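Local coordinates for putative cytosolic protein (Geobacillus zalihae, PDB 6AHX) that probably acts as a copper-responsive transcriptional repressor, releasing operator DNA when the metal binds and so switching on copper-resistance genes, at residues A27-H32 with A54-A59. Sequence-based numbering, arbitrary orientation.
Sequences ARIEGH and AAVRKA
The backbone N of His32 donates to Arg28 O at 2.9 Å and, more weakly, to Ile29 O, and this helical turn presents the imidazole to helix 46-70. With CG anti to the backbone N (chi1 -165°), the ring reaches across to Val56, whose CG2 sits almost over its centre, 3.6 Å from the centroid and 11° off the normal: a CH-pi contact over the face. Ala55 CB approaches the same ring obliquely, 4.2 Å from NE2. One turn earlier, Ile29 uses two branches at once. Its CG2 meets the other methyl of Val56, CG1, at 3.7 Å, while CG1 and CD1 lie against Ala59 CB. Between these two segments, the methyls of Val56 serve different neighbours: CG2 the imidazole, CG1 the isoleucine. Were the imidazole cut back to an alanine, Val56 CG2 would probably lose its aromatic partner and a gap would open beside Ala55. Glu30, whose CB is directed away from helix 46-70, forms salt bridges with Arg34 and Lys37 of the second subunit. The short segments run at 165° to each other with axes 10.5 Å apart, the geometry of an antiparallel alpha-helical hairpin, which here packs against a second subunit, consistent with the all-helical dimer of CsoR-type metal-sensitive repressors.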
ATOM      1  N   ALA A  27      -1.600  -9.408   3.562  1.00 31.53           N
ATOM      2  CA  ALA A  27      -2.180 -10.106   2.376  1.00 30.20           C
ATOM      3  C   ALA A  27      -3.419  -9.454   1.752  1.00 28.51           C
ATOM      4  O   ALA A  27      -3.530  -9.372   0.523  1.00 28.90           O
ATOM      5  CB  ALA A  27      -2.451 -11.560   2.650  1.00 30.96           C
ATOM      6  N   ARG A  28      -4.282  -8.937   2.600  1.00 28.99           N
ATOM      7  CA  ARG A  28      -5.452  -8.154   2.184  1.00 33.22           C
ATOM      8  C   ARG A  28      -5.101  -6.825   1.490  1.00 28.48           C
ATOM      9  O   ARG A  28      -5.685  -6.484   0.456  1.00 27.85           O
ATOM     10  CB  ARG A  28      -6.370  -7.881   3.397  1.00 36.07           C
ATOM     11  CG  ARG A  28      -7.410  -8.996   3.549  1.00 46.99           C
ATOM     12  CD  ARG A  28      -8.286  -9.024   4.808  1.00 54.12           C
ATOM     13  NE  ARG A  28      -8.342  -7.846   5.705  1.00 64.85           N
ATOM     14  CZ  ARG A  28      -7.936  -7.813   7.006  1.00 75.76           C
ATOM     15  NH1 ARG A  28      -7.361  -8.874   7.633  1.00 67.39           N
ATOM     16  NH2 ARG A  28      -8.099  -6.677   7.723  1.00 82.93           N
ATOM     17  N   ILE A  29      -4.153  -6.107   2.086  1.00 24.76           N
ATOM     18  CA  ILE A  29      -3.669  -4.870   1.530  1.00 24.50           C
ATOM     19  C   ILE A  29      -3.050  -5.172   0.189  1.00 24.78           C
ATOM     20  O   ILE A  29      -3.250  -4.442  -0.766  1.00 25.23           O
ATOM     21  CB  ILE A  29      -2.655  -4.169   2.445  1.00 24.69           C
ATOM     22  CG1 ILE A  29      -3.299  -3.688   3.728  1.00 24.98           C
ATOM     23  CG2 ILE A  29      -2.087  -2.942   1.722  1.00 26.62           C
ATOM     24  CD1 ILE A  29      -2.321  -3.444   4.803  1.00 24.16           C
ATOM     25  N   GLU A  30      -2.344  -6.294   0.088  1.00 26.58           N
ATOM     26  CA  GLU A  30      -1.829  -6.730  -1.228  1.00 24.67           C
ATOM     27  C   GLU A  30      -2.919  -6.859  -2.314  1.00 24.93           C
ATOM     28  O   GLU A  30      -2.790  -6.243  -3.376  1.00 20.41           O
ATOM     29  CB  GLU A  30      -1.024  -8.015  -1.072  1.00 27.48           C
ATOM     30  CG  GLU A  30      -0.274  -8.390  -2.339  1.00 31.07           C
ATOM     31  CD  GLU A  30       0.200  -9.808  -2.371  1.00 32.88           C
ATOM     32  OE1 GLU A  30       0.420 -10.387  -1.277  1.00 29.13           O
ATOM     33  OE2 GLU A  30       0.410 -10.282  -3.510  1.00 30.95           O
ATOM     34  N   GLY A  31      -3.991  -7.625  -2.028  1.00 24.48           N
ATOM     35  CA  GLY A  31      -5.117  -7.808  -2.963  1.00 24.18           C
ATOM     36  C   GLY A  31      -5.816  -6.488  -3.284  1.00 25.33           C
ATOM     37  O   GLY A  31      -6.359  -6.255  -4.357  1.00 26.54           O
ATOM     38  N   HIS A  32      -5.789  -5.598  -2.326  1.00 26.87           N
ATOM     39  CA  HIS A  32      -6.454  -4.295  -2.443  1.00 23.93           C
ATOM     40  C   HIS A  32      -5.668  -3.454  -3.453  1.00 23.11           C
ATOM     41  O   HIS A  32      -6.235  -2.906  -4.390  1.00 21.87           O
ATOM     42  CB  HIS A  32      -6.571  -3.713  -1.038  1.00 24.31           C
ATOM     43  CG  HIS A  32      -7.522  -2.570  -0.906  1.00 23.75           C
ATOM     44  ND1 HIS A  32      -8.102  -1.921  -1.980  1.00 25.81           N
ATOM     45  CD2 HIS A  32      -7.913  -1.905   0.178  1.00 20.99           C
ATOM     46  CE1 HIS A  32      -8.807  -0.905  -1.551  1.00 22.48           C
ATOM     47  NE2 HIS A  32      -8.722  -0.888  -0.241  1.00 24.61           N
ATOM     48  N   ALA A  54      -6.282   6.119  -0.606  1.00 20.71           N
ATOM     49  CA  ALA A  54      -6.308   6.635   0.738  1.00 20.64           C
ATOM     50  C   ALA A  54      -6.679   5.536   1.729  1.00 22.43           C
ATOM     51  O   ALA A  54      -6.104   5.462   2.811  1.00 25.26           O
ATOM     52  CB  ALA A  54      -7.256   7.762   0.841  1.00 20.46           C
ATOM     53  N   ALA A  55      -7.637   4.701   1.388  1.00 23.21           N
ATOM     54  CA  ALA A  55      -7.962   3.558   2.247  1.00 23.82           C
ATOM     55  C   ALA A  55      -6.765   2.620   2.483  1.00 23.28           C
ATOM     56  O   ALA A  55      -6.493   2.241   3.591  1.00 24.63           O
ATOM     57  CB  ALA A  55      -9.105   2.811   1.648  1.00 23.01           C
ATOM     58  N   VAL A  56      -5.999   2.320   1.450  1.00 24.68           N
ATOM     59  CA  VAL A  56      -4.804   1.526   1.612  1.00 23.17           C
ATOM     60  C   VAL A  56      -3.745   2.194   2.505  1.00 21.96           C
ATOM     61  O   VAL A  56      -3.130   1.531   3.332  1.00 20.01           O
ATOM     62  CB  VAL A  56      -4.197   1.152   0.233  1.00 23.30           C
ATOM     63  CG1 VAL A  56      -2.851   0.455   0.415  1.00 24.76           C
ATOM     64  CG2 VAL A  56      -5.128   0.231  -0.554  1.00 23.41           C
ATOM     65  N   ARG A  57      -3.499   3.502   2.330  1.00 23.86           N
ATOM     66  CA  ARG A  57      -2.582   4.252   3.228  1.00 22.75           C
ATOM     67  C   ARG A  57      -2.990   4.159   4.704  1.00 23.77           C
ATOM     68  O   ARG A  57      -2.164   4.024   5.597  1.00 24.62           O
ATOM     69  CB  ARG A  57      -2.399   5.693   2.750  1.00 22.94           C
ATOM     70  CG  ARG A  57      -1.703   5.776   1.360  1.00 22.98           C
ATOM     71  CD  ARG A  57      -1.298   7.214   0.955  1.00 25.20           C
ATOM     72  NE  ARG A  57      -0.189   7.754   1.786  1.00 27.15           N
ATOM     73  CZ  ARG A  57      -0.309   8.656   2.757  1.00 25.95           C
ATOM     74  NH1 ARG A  57      -1.456   9.152   3.064  1.00 26.34           N
ATOM     75  NH2 ARG A  57       0.752   9.068   3.448  1.00 32.09           N
ATOM     76  N   LYS A  58      -4.289   4.219   4.937  1.00 23.83           N
ATOM     77  CA  LYS A  58      -4.825   4.079   6.278  1.00 25.14           C
ATOM     78  C   LYS A  58      -4.660   2.663   6.838  1.00 25.15           C
ATOM     79  O   LYS A  58      -4.246   2.539   7.977  1.00 26.87           O
ATOM     80  CB  LYS A  58      -6.266   4.521   6.241  1.00 29.05           C
ATOM     81  CG  LYS A  58      -6.915   4.563   7.584  1.00 40.52           C
ATOM     82  CD  LYS A  58      -8.360   5.045   7.444  1.00 52.10           C
ATOM     83  CE  LYS A  58      -8.932   5.490   8.804  1.00 62.49           C
ATOM     84  NZ  LYS A  58     -10.237   4.802   9.061  1.00 69.24           N
ATOM     85  N   ALA A  59      -4.902   1.624   6.033  1.00 20.61           N
ATOM     86  CA  ALA A  59      -4.739   0.241   6.427  1.00 22.46           C
ATOM     87  C   ALA A  59      -3.300  -0.057   6.756  1.00 23.28           C
ATOM     88  O   ALA A  59      -2.999  -0.765   7.745  1.00 22.79           O
ATOM     89  CB  ALA A  59      -5.204  -0.678   5.309  1.00 24.93           C
TER